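Local coordinates for alpha-glucosidase (Pseudoalteromonas sp. K8, PDB 5HQ4), which probably hydrolyses alpha-glucosidic bonds in carbohydrates, as a calcium-containing member of glycoside hydrolase family 97, at residues Trp451-Gly456 / Ser525-Ala530; Gln384-Tyr389 / Ser432-Glu437; Arg458-Asn463 / Asp489-Ile494; Ala341-Ser346 / Glu378-Ser383. One frame throughout, in Å; residues are numbered along the deposited sequence.

Interaction 1. Residues Trp451-Gly456 / Ser525-Ala530; sequences WITREG and SPIQMA. With CA (calcium ion), chain G.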
loop_
_atom_site.group_PDB
_atom_site.type_symbol
_atom_site.label_atom_id
_atom_site.label_comp_id
_atom_site.label_asym_id
_atom_site.label_seq_id
_atom_site.Cartn_x
_atom_site.Cartn_y
_atom_site.Cartn_z
ATOM N N TRP A 451 -0.750 8.552 8.856
ATOM C CA TRP A 451 -0.263 7.248 8.395
ATOM C C TRP A 451 -0.086 7.350 6.882
ATOM O O TRP A 451 -0.940 6.951 6.093
ATOM C CB TRP A 451 -1.225 6.122 8.778
ATOM C CG TRP A 451 -0.525 4.779 8.928
ATOM C CD1 TRP A 451 0.743 4.475 8.531
ATOM C CD2 TRP A 451 -1.043 3.600 9.552
ATOM N NE1 TRP A 451 1.052 3.178 8.870
ATOM C CE2 TRP A 451 -0.032 2.618 9.497
ATOM C CE3 TRP A 451 -2.261 3.285 10.170
ATOM C CZ2 TRP A 451 -0.203 1.335 10.019
ATOM C CZ3 TRP A 451 -2.427 2.009 10.698
ATOM C CH2 TRP A 451 -1.399 1.052 10.621
ATOM N N ILE A 452 1.056 7.903 6.471
ATOM C CA ILE A 452 1.124 8.440 5.115
ATOM C C ILE A 452 1.449 7.375 4.076
ATOM O O ILE A 452 0.953 7.452 2.945
ATOM C CB ILE A 452 2.115 9.619 5.042
ATOM C CG1 ILE A 452 3.489 9.242 5.597
ATOM C CG2 ILE A 452 1.540 10.793 5.792
ATOM C CD1 ILE A 452 4.528 10.353 5.445
ATOM N N THR A 453 2.237 6.359 4.420
ATOM C CA THR A 453 2.599 5.357 3.427
ATOM C C THR A 453 3.153 4.126 4.143
ATOM O O THR A 453 3.305 4.111 5.368
ATOM C CB THR A 453 3.595 5.943 2.413
ATOM O OG1 THR A 453 3.687 5.077 1.270
ATOM C CG2 THR A 453 4.978 6.134 3.054
ATOM N N ARG A 454 3.431 3.080 3.368
ATOM C CA ARG A 454 4.013 1.858 3.912
ATOM C C ARG A 454 4.660 1.077 2.779
ATOM O O ARG A 454 4.487 1.388 1.601
ATOM C CB ARG A 454 2.963 0.993 4.626
ATOM C CG ARG A 454 2.036 0.204 3.682
ATOM C CD ARG A 454 0.748 -0.228 4.427
ATOM N NE ARG A 454 0.029 0.949 4.922
ATOM C CZ ARG A 454 -0.670 1.007 6.054
ATOM N NH1 ARG A 454 -0.769 -0.055 6.852
ATOM N NH2 ARG A 454 -1.273 2.144 6.392
ATOM N N GLU A 455 5.396 0.037 3.154
ATOM C CA GLU A 455 5.977 -0.847 2.156
ATOM C C GLU A 455 5.039 -2.032 1.944
ATOM O O GLU A 455 4.052 -1.911 1.208
ATOM C CB GLU A 455 7.383 -1.277 2.596
ATOM C CG GLU A 455 8.204 -1.957 1.522
ATOM C CD GLU A 455 9.618 -2.216 2.007
ATOM O OE1 GLU A 455 9.768 -2.940 3.010
ATOM O OE2 GLU A 455 10.569 -1.660 1.418
ATOM N N GLY A 456 5.299 -3.171 2.584
ATOM C CA GLY A 456 4.333 -4.267 2.477
ATOM C C GLY A 456 4.245 -4.893 1.100
ATOM O O GLY A 456 3.151 -5.293 0.660
ATOM N N SER A 525 2.479 7.610 -3.862
ATOM C CA SER A 525 2.804 7.752 -2.443
ATOM C C SER A 525 2.896 9.236 -2.119
ATOM O O SER A 525 3.437 9.998 -2.938
ATOM C CB SER A 525 4.121 7.044 -2.098
ATOM O OG SER A 525 4.422 7.143 -0.715
ATOM N N PRO A 526 2.386 9.691 -0.967
ATOM C CA PRO A 526 2.527 11.123 -0.628
ATOM C C PRO A 526 3.965 11.523 -0.377
ATOM O O PRO A 526 4.296 12.706 -0.498
ATOM C CB PRO A 526 1.677 11.277 0.642
ATOM C CG PRO A 526 1.688 9.913 1.253
ATOM C CD PRO A 526 1.690 8.944 0.096
ATOM N N ILE A 527 4.836 10.584 -0.022
ATOM C CA ILE A 527 6.268 10.851 0.018
ATOM C C ILE A 527 6.944 9.908 -0.961
ATOM O O ILE A 527 6.630 8.716 -1.007
ATOM C CB ILE A 527 6.865 10.716 1.432
ATOM C CG1 ILE A 527 6.569 9.337 2.033
ATOM C CG2 ILE A 527 6.354 11.846 2.326
ATOM C CD1 ILE A 527 7.366 9.058 3.338
ATOM N N GLN A 528 7.835 10.456 -1.772
ATOM C CA GLN A 528 8.540 9.701 -2.790
ATOM C C GLN A 528 10.024 9.910 -2.561
ATOM O O GLN A 528 10.477 11.050 -2.453
ATOM C CB GLN A 528 8.157 10.164 -4.199
ATOM C CG GLN A 528 6.692 9.878 -4.604
ATOM C CD GLN A 528 6.463 8.440 -5.043
ATOM O OE1 GLN A 528 7.230 7.535 -4.702
ATOM N NE2 GLN A 528 5.396 8.222 -5.796
ATOM N N MET A 529 10.768 8.820 -2.484
ATOM C CA MET A 529 12.206 8.921 -2.336
ATOM C C MET A 529 12.853 9.052 -3.705
ATOM O O MET A 529 12.386 8.471 -4.693
ATOM C CB MET A 529 12.761 7.696 -1.605
ATOM C CG MET A 529 14.179 7.884 -1.091
ATOM S SD MET A 529 14.727 6.402 -0.230
ATOM C CE MET A 529 16.129 7.076 0.665
ATOM N N ALA A 530 13.902 9.857 -3.770
ATOM C CA ALA A 530 14.907 9.706 -4.819
ATOM C C ALA A 530 15.978 8.823 -4.193
ATOM O O ALA A 530 16.797 9.290 -3.401
ATOM C CB ALA A 530 15.439 11.062 -5.279
HETATM CA CA CA G . 11.575 -4.293 3.753
HETATM O O HOH W 1 12.508 -6.455 4.156
HETATM O O HOH W 2 12.300 -2.098 4.357
#
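Thr-453 and Ser-525 meet through their hydroxyls, the threonine OG1 donating to the serine OG at 3.0 Å. That OG in turn donates to the carbonyl O of Ile-527, 2.7 Å away, so a short relay runs from one strand, through a side chain, to the backbone of the other. With Thr-453 OG1 anti to its own N (chi1 -166°), the methyl CG2 is left to meet Ile-527 CG1 at 3.7 Å. Beside it the two isoleucines cross at about a right angle, Ile-452 CD1 touching Ile-527 CD1 at 3.8 Å, while Pro-526 sets its CG 3.8 Å from Ile-452 CB. The same ring carbon lies 3.1 Å from Ile-452 O, a buried carbonyl that finds no polar partner. Further out, backbone bonds to Ile-433 and Thr-435 fix the 451-454 strand in its sheet, and Pro-526 is backbone-bonded to Gly-264, at the start of strand 264-269. Glu-455, well away from 525-530, binds the calcium ion through OE1. Strands 451-454 and 527-529, outermost in the parallel sheet, meet through side chains here, consistent with closure of a TIM barrel. The chemistry is thus mixed: a directed hydroxyl relay joins the two segments, and aliphatic packing surrounds it, wholly buried.

Interaction 2. Residues Gln384-Tyr389 / Ser432-Glu437; sequences QVKTGY and SINTHE. With CA (calcium ion), chain G.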
loop_
_atom_site.group_PDB
_atom_site.type_symbol
_atom_site.label_atom_id
_atom_site.label_comp_id
_atom_site.label_asym_id
_atom_site.label_seq_id
_atom_site.Cartn_x
_atom_site.Cartn_y
_atom_site.Cartn_z
ATOM N N GLN A 384 8.661 13.232 10.266
ATOM C CA GLN A 384 8.317 11.971 9.622
ATOM C C GLN A 384 9.276 10.907 10.127
ATOM O O GLN A 384 10.467 11.182 10.303
ATOM C CB GLN A 384 8.396 12.085 8.090
ATOM C CG GLN A 384 7.375 13.054 7.488
ATOM C CD GLN A 384 7.456 13.192 5.962
ATOM O OE1 GLN A 384 8.414 12.733 5.322
ATOM N NE2 GLN A 384 6.441 13.841 5.374
ATOM N N VAL A 385 8.760 9.703 10.380
ATOM C CA VAL A 385 9.574 8.585 10.859
ATOM C C VAL A 385 9.257 7.352 10.025
ATOM O O VAL A 385 8.085 7.028 9.809
ATOM C CB VAL A 385 9.332 8.298 12.358
ATOM C CG1 VAL A 385 10.076 7.021 12.809
ATOM C CG2 VAL A 385 9.754 9.502 13.215
ATOM N N LYS A 386 10.302 6.687 9.529
ATOM C CA LYS A 386 10.182 5.383 8.889
ATOM C C LYS A 386 10.399 4.310 9.953
ATOM O O LYS A 386 11.410 4.332 10.657
ATOM C CB LYS A 386 11.208 5.254 7.759
ATOM C CG LYS A 386 11.327 3.869 7.124
ATOM C CD LYS A 386 12.435 3.886 6.059
ATOM C CE LYS A 386 12.767 2.466 5.603
ATOM N NZ LYS A 386 13.804 2.441 4.552
ATOM N N THR A 387 9.431 3.412 10.112
ATOM C CA THR A 387 9.545 2.327 11.075
ATOM C C THR A 387 9.815 1.023 10.337
ATOM O O THR A 387 9.662 0.927 9.116
ATOM C CB THR A 387 8.283 2.203 11.942
ATOM O OG1 THR A 387 7.141 1.956 11.107
ATOM C CG2 THR A 387 8.072 3.479 12.750
ATOM N N GLY A 388 10.239 0.015 11.086
ATOM C CA GLY A 388 10.627 -1.247 10.478
ATOM C C GLY A 388 10.438 -2.396 11.439
ATOM O O GLY A 388 10.622 -2.251 12.649
ATOM N N TYR A 389 10.073 -3.558 10.890
ATOM C CA TYR A 389 9.776 -4.742 11.697
ATOM C C TYR A 389 10.367 -5.979 11.020
ATOM O O TYR A 389 9.678 -6.955 10.733
ATOM C CB TYR A 389 8.264 -4.890 11.904
ATOM C CG TYR A 389 7.634 -3.696 12.587
ATOM C CD1 TYR A 389 7.334 -2.535 11.872
ATOM C CD2 TYR A 389 7.355 -3.713 13.949
ATOM C CE1 TYR A 389 6.789 -1.431 12.494
ATOM C CE2 TYR A 389 6.791 -2.594 14.586
ATOM C CZ TYR A 389 6.510 -1.466 13.845
ATOM O OH TYR A 389 5.957 -0.353 14.443
ATOM N N SER A 432 4.430 11.965 11.303
ATOM C CA SER A 432 3.830 11.035 10.357
ATOM C C SER A 432 4.691 9.784 10.238
ATOM O O SER A 432 5.908 9.830 10.440
ATOM C CB SER A 432 3.667 11.689 8.984
ATOM O OG SER A 432 2.791 12.800 9.087
ATOM N N ILE A 433 4.053 8.671 9.865
ATOM C CA ILE A 433 4.653 7.342 9.945
ATOM C C ILE A 433 4.647 6.681 8.571
ATOM O O ILE A 433 3.605 6.616 7.904
ATOM C CB ILE A 433 3.922 6.452 10.965
ATOM C CG1 ILE A 433 4.089 7.000 12.386
ATOM C CG2 ILE A 433 4.427 4.999 10.895
ATOM C CD1 ILE A 433 5.538 7.029 12.886
ATOM N N ASN A 434 5.806 6.145 8.189
ATOM C CA ASN A 434 6.025 5.352 6.982
ATOM C C ASN A 434 6.443 3.961 7.459
ATOM O O ASN A 434 7.567 3.785 7.939
ATOM C CB ASN A 434 7.098 6.034 6.122
ATOM C CG ASN A 434 7.701 5.132 5.064
ATOM O OD1 ASN A 434 7.151 4.091 4.706
ATOM N ND2 ASN A 434 8.849 5.555 4.534
ATOM N N THR A 435 5.540 2.979 7.366
ATOM C CA THR A 435 5.738 1.673 8.007
ATOM C C THR A 435 6.298 0.659 7.016
ATOM O O THR A 435 5.619 0.291 6.058
ATOM C CB THR A 435 4.423 1.133 8.581
ATOM O OG1 THR A 435 3.781 2.142 9.363
ATOM C CG2 THR A 435 4.689 -0.097 9.456
ATOM N N HIS A 436 7.517 0.180 7.260
ATOM C CA HIS A 436 8.023 -0.969 6.523
ATOM C C HIS A 436 7.774 -2.236 7.335
ATOM O O HIS A 436 7.634 -2.183 8.560
ATOM C CB HIS A 436 9.504 -0.782 6.171
ATOM C CG HIS A 436 9.706 0.201 5.053
ATOM N ND1 HIS A 436 10.578 -0.015 4.008
ATOM C CD2 HIS A 436 9.082 1.377 4.787
ATOM C CE1 HIS A 436 10.505 1.000 3.159
ATOM N NE2 HIS A 436 9.605 1.857 3.609
ATOM N N GLU A 437 7.680 -3.365 6.635
ATOM C CA GLU A 437 7.149 -4.607 7.190
ATOM C C GLU A 437 5.853 -4.320 7.954
ATOM O O GLU A 437 5.761 -4.559 9.162
ATOM C CB GLU A 437 8.169 -5.310 8.075
ATOM C CG GLU A 437 9.469 -5.632 7.317
ATOM C CD GLU A 437 10.338 -4.387 7.104
ATOM O OE1 GLU A 437 10.519 -3.619 8.068
ATOM O OE2 GLU A 437 10.810 -4.150 5.970
HETATM CA CA CA G . 11.575 -4.293 3.753
HETATM O O HOH W 2 12.300 -2.098 4.357
HETATM O O HOH W 1 12.508 -6.455 4.156
#
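Lys-386 reaches His-436 because a chi1 of 172° swings CG opposite the backbone N and the chain beyond runs fully extended, laying CE over the face of the imidazole, 3.6 Å from the ring centroid, in a CH-pi contact. Glu-437 depends instead on a bend at chi2 (75°), which folds its carboxylate back so that OE1 takes the N-H of Tyr-389 at 2.9 Å on the anti lone pair, leaving OE2 to bind the calcium ion at 2.4 Å. One carboxylate therefore fastens the chain just beyond the neighbouring strand and serves the metal. The imidazole is held from both its nitrogens: NE2 is hydrogen-bonded to Asp-489, and His-436 ND1 to the O of water 2, 2.7 Å away. That water is itself a ligand of the calcium. The ammonium of Lys-386 passes on to a salt bridge with Glu-311. At the reverse face of the sheet, Thr-387 OG1 sits 3.4 Å from Thr-435 CA and Val-385 CB lies 4.0 Å from Ile-433 CD1. Past the strand end, Tyr-389 presents the edge of its ring to His-436 O, 3.3 Å from CD1. Beneath these side chains, Val-385 N to Ser-432 O, Asn-434 N to Val-385 O, Thr-387 N to Asn-434 O and His-436 N to Thr-387 O form the regular parallel pattern. Helices 363-379 and 413-428 cover the face carrying Val-385 and Thr-387. Adjacent parallel strands with helices outside and metal ligands just beyond their C-terminal ends are the classic arrangement of a TIM-barrel active-site rim.

Interaction 3. Residues Arg458-Asn463 / Asp489-Ile494; sequences RGQEFN and DFTPGI. With CA (calcium ion), chain G.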
loop_
_atom_site.group_PDB
_atom_site.type_symbol
_atom_site.label_atom_id
_atom_site.label_comp_id
_atom_site.label_asym_id
_atom_site.label_seq_id
_atom_site.Cartn_x
_atom_site.Cartn_y
_atom_site.Cartn_z
ATOM N N ARG A 458 7.525 -6.121 -2.226
ATOM C CA ARG A 458 8.919 -5.950 -2.623
ATOM C C ARG A 458 9.089 -4.608 -3.319
ATOM O O ARG A 458 8.474 -4.355 -4.361
ATOM C CB ARG A 458 9.372 -7.086 -3.537
ATOM C CG ARG A 458 9.589 -8.421 -2.798
ATOM C CD ARG A 458 9.916 -9.557 -3.764
ATOM N NE ARG A 458 11.038 -9.265 -4.674
ATOM C CZ ARG A 458 12.104 -10.044 -4.843
ATOM N NH1 ARG A 458 12.224 -11.174 -4.157
ATOM N NH2 ARG A 458 13.043 -9.708 -5.727
ATOM N N GLY A 459 9.912 -3.745 -2.736
ATOM C CA GLY A 459 10.262 -2.480 -3.327
ATOM C C GLY A 459 11.649 -2.516 -3.941
ATOM O O GLY A 459 12.221 -3.583 -4.197
ATOM N N GLN A 460 12.205 -1.325 -4.145
ATOM C CA GLN A 460 13.515 -1.171 -4.785
ATOM C C GLN A 460 14.627 -1.918 -4.056
ATOM O O GLN A 460 15.608 -2.342 -4.686
ATOM C CB GLN A 460 13.865 0.318 -4.846
ATOM C CG GLN A 460 15.038 0.670 -5.750
ATOM C CD GLN A 460 14.624 0.766 -7.203
ATOM O OE1 GLN A 460 14.732 -0.205 -7.950
ATOM N NE2 GLN A 460 14.140 1.944 -7.614
ATOM N N GLU A 461 14.534 -2.048 -2.729
ATOM C CA GLU A 461 15.639 -2.639 -1.976
ATOM C C GLU A 461 15.944 -4.058 -2.448
ATOM O O GLU A 461 17.105 -4.480 -2.423
ATOM C CB GLU A 461 15.322 -2.631 -0.479
ATOM C CG GLU A 461 14.042 -3.413 -0.151
ATOM C CD GLU A 461 13.791 -3.575 1.342
ATOM O OE1 GLU A 461 14.714 -3.298 2.142
ATOM O OE2 GLU A 461 12.668 -3.997 1.709
ATOM N N PHE A 462 14.936 -4.794 -2.926
ATOM C CA PHE A 462 15.190 -6.143 -3.438
ATOM C C PHE A 462 15.973 -6.137 -4.739
ATOM O O PHE A 462 16.460 -7.190 -5.154
ATOM C CB PHE A 462 13.869 -6.901 -3.627
ATOM C CG PHE A 462 13.328 -7.447 -2.345
ATOM C CD1 PHE A 462 12.644 -6.620 -1.466
ATOM C CD2 PHE A 462 13.555 -8.773 -1.988
ATOM C CE1 PHE A 462 12.171 -7.118 -0.249
ATOM C CE2 PHE A 462 13.084 -9.270 -0.781
ATOM C CZ PHE A 462 12.397 -8.442 0.083
ATOM N N ASN A 463 16.111 -4.986 -5.384
ATOM C CA ASN A 463 16.920 -4.909 -6.583
ATOM C C ASN A 463 18.387 -4.722 -6.262
ATOM O O ASN A 463 19.219 -4.820 -7.163
ATOM C CB ASN A 463 16.417 -3.775 -7.478
ATOM C CG ASN A 463 15.044 -4.068 -8.035
ATOM O OD1 ASN A 463 14.688 -5.233 -8.208
ATOM N ND2 ASN A 463 14.259 -3.020 -8.312
ATOM N N ASP A 489 5.600 3.123 -0.376
ATOM C CA ASP A 489 6.966 3.649 -0.364
ATOM C C ASP A 489 7.859 2.661 -1.116
ATOM O O ASP A 489 8.502 1.790 -0.527
ATOM C CB ASP A 489 7.430 3.841 1.081
ATOM C CG ASP A 489 8.782 4.540 1.195
ATOM O OD1 ASP A 489 9.592 4.114 2.053
ATOM O OD2 ASP A 489 9.028 5.522 0.457
ATOM N N PHE A 490 7.883 2.792 -2.449
ATOM C CA PHE A 490 8.684 1.901 -3.296
ATOM C C PHE A 490 10.166 2.279 -3.337
ATOM O O PHE A 490 11.002 1.416 -3.629
ATOM C CB PHE A 490 8.129 1.898 -4.726
ATOM C CG PHE A 490 8.810 0.914 -5.641
ATOM C CD1 PHE A 490 8.369 -0.394 -5.717
ATOM C CD2 PHE A 490 9.901 1.303 -6.423
ATOM C CE1 PHE A 490 9.004 -1.317 -6.542
ATOM C CE2 PHE A 490 10.536 0.392 -7.257
ATOM C CZ PHE A 490 10.086 -0.924 -7.312
ATOM N N THR A 491 10.498 3.546 -3.049
ATOM C CA THR A 491 11.795 4.221 -3.189
ATOM C C THR A 491 12.264 4.117 -4.639
ATOM O O THR A 491 13.242 3.425 -4.943
ATOM C CB THR A 491 12.860 3.686 -2.216
ATOM O OG1 THR A 491 13.321 2.394 -2.615
ATOM C CG2 THR A 491 12.303 3.597 -0.772
ATOM N N PRO A 492 11.589 4.814 -5.558
ATOM C CA PRO A 492 11.993 4.778 -6.967
ATOM C C PRO A 492 13.243 5.592 -7.235
ATOM O O PRO A 492 13.802 6.199 -6.313
ATOM C CB PRO A 492 10.782 5.386 -7.681
ATOM C CG PRO A 492 10.242 6.350 -6.688
ATOM C CD PRO A 492 10.428 5.698 -5.343
ATOM N N GLY A 493 13.691 5.609 -8.490
ATOM C CA GLY A 493 14.667 6.588 -8.925
ATOM C C GLY A 493 16.121 6.158 -8.889
ATOM O O GLY A 493 16.994 6.996 -8.634
ATOM N N ILE A 494 16.421 4.891 -9.152
ATOM C CA ILE A 494 17.817 4.466 -9.227
ATOM C C ILE A 494 18.360 4.836 -10.603
ATOM O O ILE A 494 17.830 4.399 -11.632
ATOM C CB ILE A 494 17.967 2.961 -8.950
ATOM C CG1 ILE A 494 17.573 2.642 -7.502
ATOM C CG2 ILE A 494 19.416 2.509 -9.214
ATOM C CD1 ILE A 494 18.393 3.412 -6.450
HETATM CA CA CA G . 11.575 -4.293 3.753
HETATM O O HOH W 3 12.795 0.012 -1.271
HETATM O O HOH W 1 12.508 -6.455 4.156
HETATM O O HOH W 2 12.300 -2.098 4.357
#
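Gln-460 and Phe-490 make the tight part of this contact. The backbone N-H of Gln-460 donates to Phe-490 O at 3.0 Å, approaching in the carbonyl plane, and Thr-491 OG1 gives the same oxygen a second bond at 2.7 Å. The phenyl ring lies with one face beneath the 459-460 peptide, the Gln-460 N above its centre, and Gly-459 CA comes within 3.6 Å of CE1. Close by, Gln-460 CB presses to 3.1 Å of Thr-491 OG1. The glutamine chain is bent at chi2 (82°), which swings its amide across Ile-494 at a slant, CD lying 3.5 Å from CG1. From there NE2 donates to Thr-491 O at 3.2 Å and also to Gln-516, while OE1 accepts from Asn-463 ND2 at 2.9 Å, so both ends of the amide are engaged and its rotation is fixed. Beside this clamp a water accepts from Glu-461 N and donates to Thr-491 OG1, adding a water-mediated link to the direct contacts.

The looser side is that of Arg-458, partly exposed, which points away from the 489-494 loop. It lies over Phe-462, CG above the ring and the guanidinium face covering CD2, while bonding to Asn-470 and Pro-468. Glu-461 takes no part in the packing and binds the calcium ion through OE2 at 2.3 Å. Chemically, backbone and amide bonds clamp the turn just ahead of this ligand, and probably help hold its carboxylate in position for the metal.

Interaction 4. Residues Ala341-Ser346 / Glu378-Ser383; sequences ALTKYS and EKSNVS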
loop_
_atom_site.group_PDB
_atom_site.type_symbol
_atom_site.label_atom_id
_atom_site.label_comp_id
_atom_site.label_asym_id
_atom_site.label_seq_id
_atom_site.Cartn_x
_atom_site.Cartn_y
_atom_site.Cartn_z
ATOM N N ALA A 341 23.457 18.976 16.652
ATOM C CA ALA A 341 24.028 19.751 15.558
ATOM C C ALA A 341 23.188 19.612 14.296
ATOM O O ALA A 341 22.995 20.589 13.562
ATOM C CB ALA A 341 25.472 19.319 15.299
ATOM N N LEU A 342 22.669 18.407 14.033
ATOM C CA LEU A 342 21.839 18.202 12.851
ATOM C C LEU A 342 20.487 18.893 12.983
ATOM O O LEU A 342 19.912 19.328 11.978
ATOM C CB LEU A 342 21.660 16.704 12.590
ATOM C CG LEU A 342 22.984 16.024 12.232
ATOM C CD1 LEU A 342 22.844 14.516 12.174
ATOM C CD2 LEU A 342 23.537 16.557 10.914
ATOM N N THR A 343 19.960 18.994 14.204
ATOM C CA THR A 343 18.756 19.791 14.419
ATOM C C THR A 343 19.003 21.253 14.064
ATOM O O THR A 343 18.170 21.899 13.416
ATOM C CB THR A 343 18.305 19.657 15.874
ATOM O OG1 THR A 343 17.987 18.291 16.139
ATOM C CG2 THR A 343 17.086 20.539 16.162
ATOM N N LYS A 344 20.149 21.793 14.483
ATOM C CA LYS A 344 20.493 23.159 14.107
ATOM C C LYS A 344 20.654 23.284 12.596
ATOM O O LYS A 344 20.164 24.242 11.986
ATOM C CB LYS A 344 21.768 23.592 14.839
ATOM C CG LYS A 344 22.179 25.031 14.609
ATOM C CD LYS A 344 23.488 25.346 15.327
ATOM C CE LYS A 344 23.969 26.756 14.999
ATOM N NZ LYS A 344 25.314 27.040 15.582
ATOM N N TYR A 345 21.314 22.309 11.970
ATOM C CA TYR A 345 21.523 22.377 10.528
ATOM C C TYR A 345 20.214 22.249 9.755
ATOM O O TYR A 345 20.071 22.854 8.685
ATOM C CB TYR A 345 22.503 21.291 10.090
ATOM C CG TYR A 345 23.299 21.653 8.862
ATOM C CD1 TYR A 345 24.204 22.713 8.888
ATOM C CD2 TYR A 345 23.156 20.937 7.676
ATOM C CE1 TYR A 345 24.942 23.050 7.768
ATOM C CE2 TYR A 345 23.896 21.264 6.549
ATOM C CZ TYR A 345 24.787 22.324 6.604
ATOM O OH TYR A 345 25.521 22.661 5.491
ATOM N N SER A 346 19.253 21.473 10.270
ATOM C CA SER A 346 17.970 21.349 9.584
ATOM C C SER A 346 17.247 22.688 9.538
ATOM O O SER A 346 16.591 23.016 8.542
ATOM C CB SER A 346 17.090 20.286 10.259
ATOM O OG SER A 346 16.419 20.809 11.396
ATOM N N GLU A 378 10.417 14.961 18.346
ATOM C CA GLU A 378 9.707 16.236 18.371
ATOM C C GLU A 378 10.647 17.362 18.784
ATOM O O GLU A 378 10.679 18.428 18.155
ATOM C CB GLU A 378 8.502 16.169 19.310
ATOM C CG GLU A 378 7.685 17.461 19.267
ATOM C CD GLU A 378 6.353 17.375 19.998
ATOM O OE1 GLU A 378 6.185 16.490 20.864
ATOM O OE2 GLU A 378 5.469 18.212 19.703
ATOM N N LYS A 379 11.439 17.129 19.832
ATOM C CA LYS A 379 12.442 18.103 20.250
ATOM C C LYS A 379 13.439 18.400 19.134
ATOM O O LYS A 379 13.977 19.509 19.061
ATOM C CB LYS A 379 13.165 17.584 21.494
ATOM C CG LYS A 379 14.317 18.456 21.980
ATOM C CD LYS A 379 15.091 17.775 23.099
ATOM C CE LYS A 379 16.338 18.569 23.470
ATOM N NZ LYS A 379 17.062 17.958 24.620
ATOM N N SER A 380 13.687 17.437 18.250
ATOM C CA SER A 380 14.691 17.584 17.208
ATOM C C SER A 380 14.102 18.017 15.866
ATOM O O SER A 380 14.778 17.887 14.843
ATOM C CB SER A 380 15.472 16.277 17.044
ATOM O OG SER A 380 16.069 15.887 18.270
ATOM N N ASN A 381 12.860 18.515 15.843
ATOM C CA ASN A 381 12.274 19.043 14.607
ATOM C C ASN A 381 12.125 17.944 13.544
ATOM O O ASN A 381 12.273 18.191 12.343
ATOM C CB ASN A 381 13.119 20.223 14.089
ATOM C CG ASN A 381 12.518 20.923 12.872
ATOM O OD1 ASN A 381 11.302 21.106 12.777
ATOM N ND2 ASN A 381 13.384 21.319 11.930
ATOM N N VAL A 382 11.867 16.710 13.973
ATOM C CA VAL A 382 11.624 15.586 13.068
ATOM C C VAL A 382 10.119 15.409 12.926
ATOM O O VAL A 382 9.413 15.247 13.928
ATOM C CB VAL A 382 12.284 14.297 13.586
ATOM C CG1 VAL A 382 11.827 13.090 12.765
ATOM C CG2 VAL A 382 13.806 14.434 13.549
ATOM N N SER A 383 9.625 15.429 11.685
ATOM C CA SER A 383 8.195 15.357 11.408
ATOM C C SER A 383 7.741 14.052 10.764
ATOM O O SER A 383 6.531 13.808 10.686
ATOM C CB SER A 383 7.780 16.515 10.490
ATOM O OG SER A 383 7.848 17.743 11.188
HETATM O O HOH W 4 13.702 22.668 8.863
#
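Thr-343, in the middle of a regular helical turn, faces Ser-380 (5.4 Å between their CA atoms) where helix 363-379 ends in a Schellman motif, with Asn-381 at positive phi (64°) as its C-prime residue, Asn-381 N bonded to Glu-378 O and Val-382 N to Tyr-377 O. The reversal turns the Asn-381 side chain toward the other helix. A chi1 of -175° carries the amide out toward Ser-346, and ND2 donates to Ser-346 OG at 3.1 Å with the hydroxyl close to the amide plane. The serine is engaged twice, because OG itself donates to Thr-343 O one turn back, 2.9 Å away. A water giving a hydrogen to Ser-346 O at 2.9 Å also accepts weakly from ND2, adding a second, weaker link.

Thr-343 contributes by closeness more than by bonding: OG1 lies 3.3 Å from Ser-380 CB, yet its hydrogen-bond partner is Ile-339 O in its own helix. Ser-380 OG likewise bonds back to Leu-376 O. Helix 339-349 packs against helix 290-303, where Ser-346 meets Met-297. Beyond the Schellman turn, Gln-352 at the start of strand 352-358 bonds to Asn-381 O and Ser-383 OG, so the helix end lies between its neighbouring outer helix and two adjacent strands of the barrel, 352-358 and 384-388.

Overall arrangement
From the N terminus, interaction 4 comes first, closing a loop from helix 339-349 through strand 352-358 to the end of helix 363-379. Interaction 2 starts at the very next residue and closes over helix 413-428; the two are joined where Ser-432 N bonds to Ser-383 O. Interaction 1 then spans the longest gap, from 451-456 to 525-530, and interaction 3 is nested within it; no loops cross. Asp-489 ties three contacts together, its N-H donating to Arg-454 O and its side chain joining interactions 2 and 3. Interactions 1, 2 and 3 each supply one glutamate to the calcium, which Glu-154 and two waters complete, whereas interaction 4 lies in the outer helical layer.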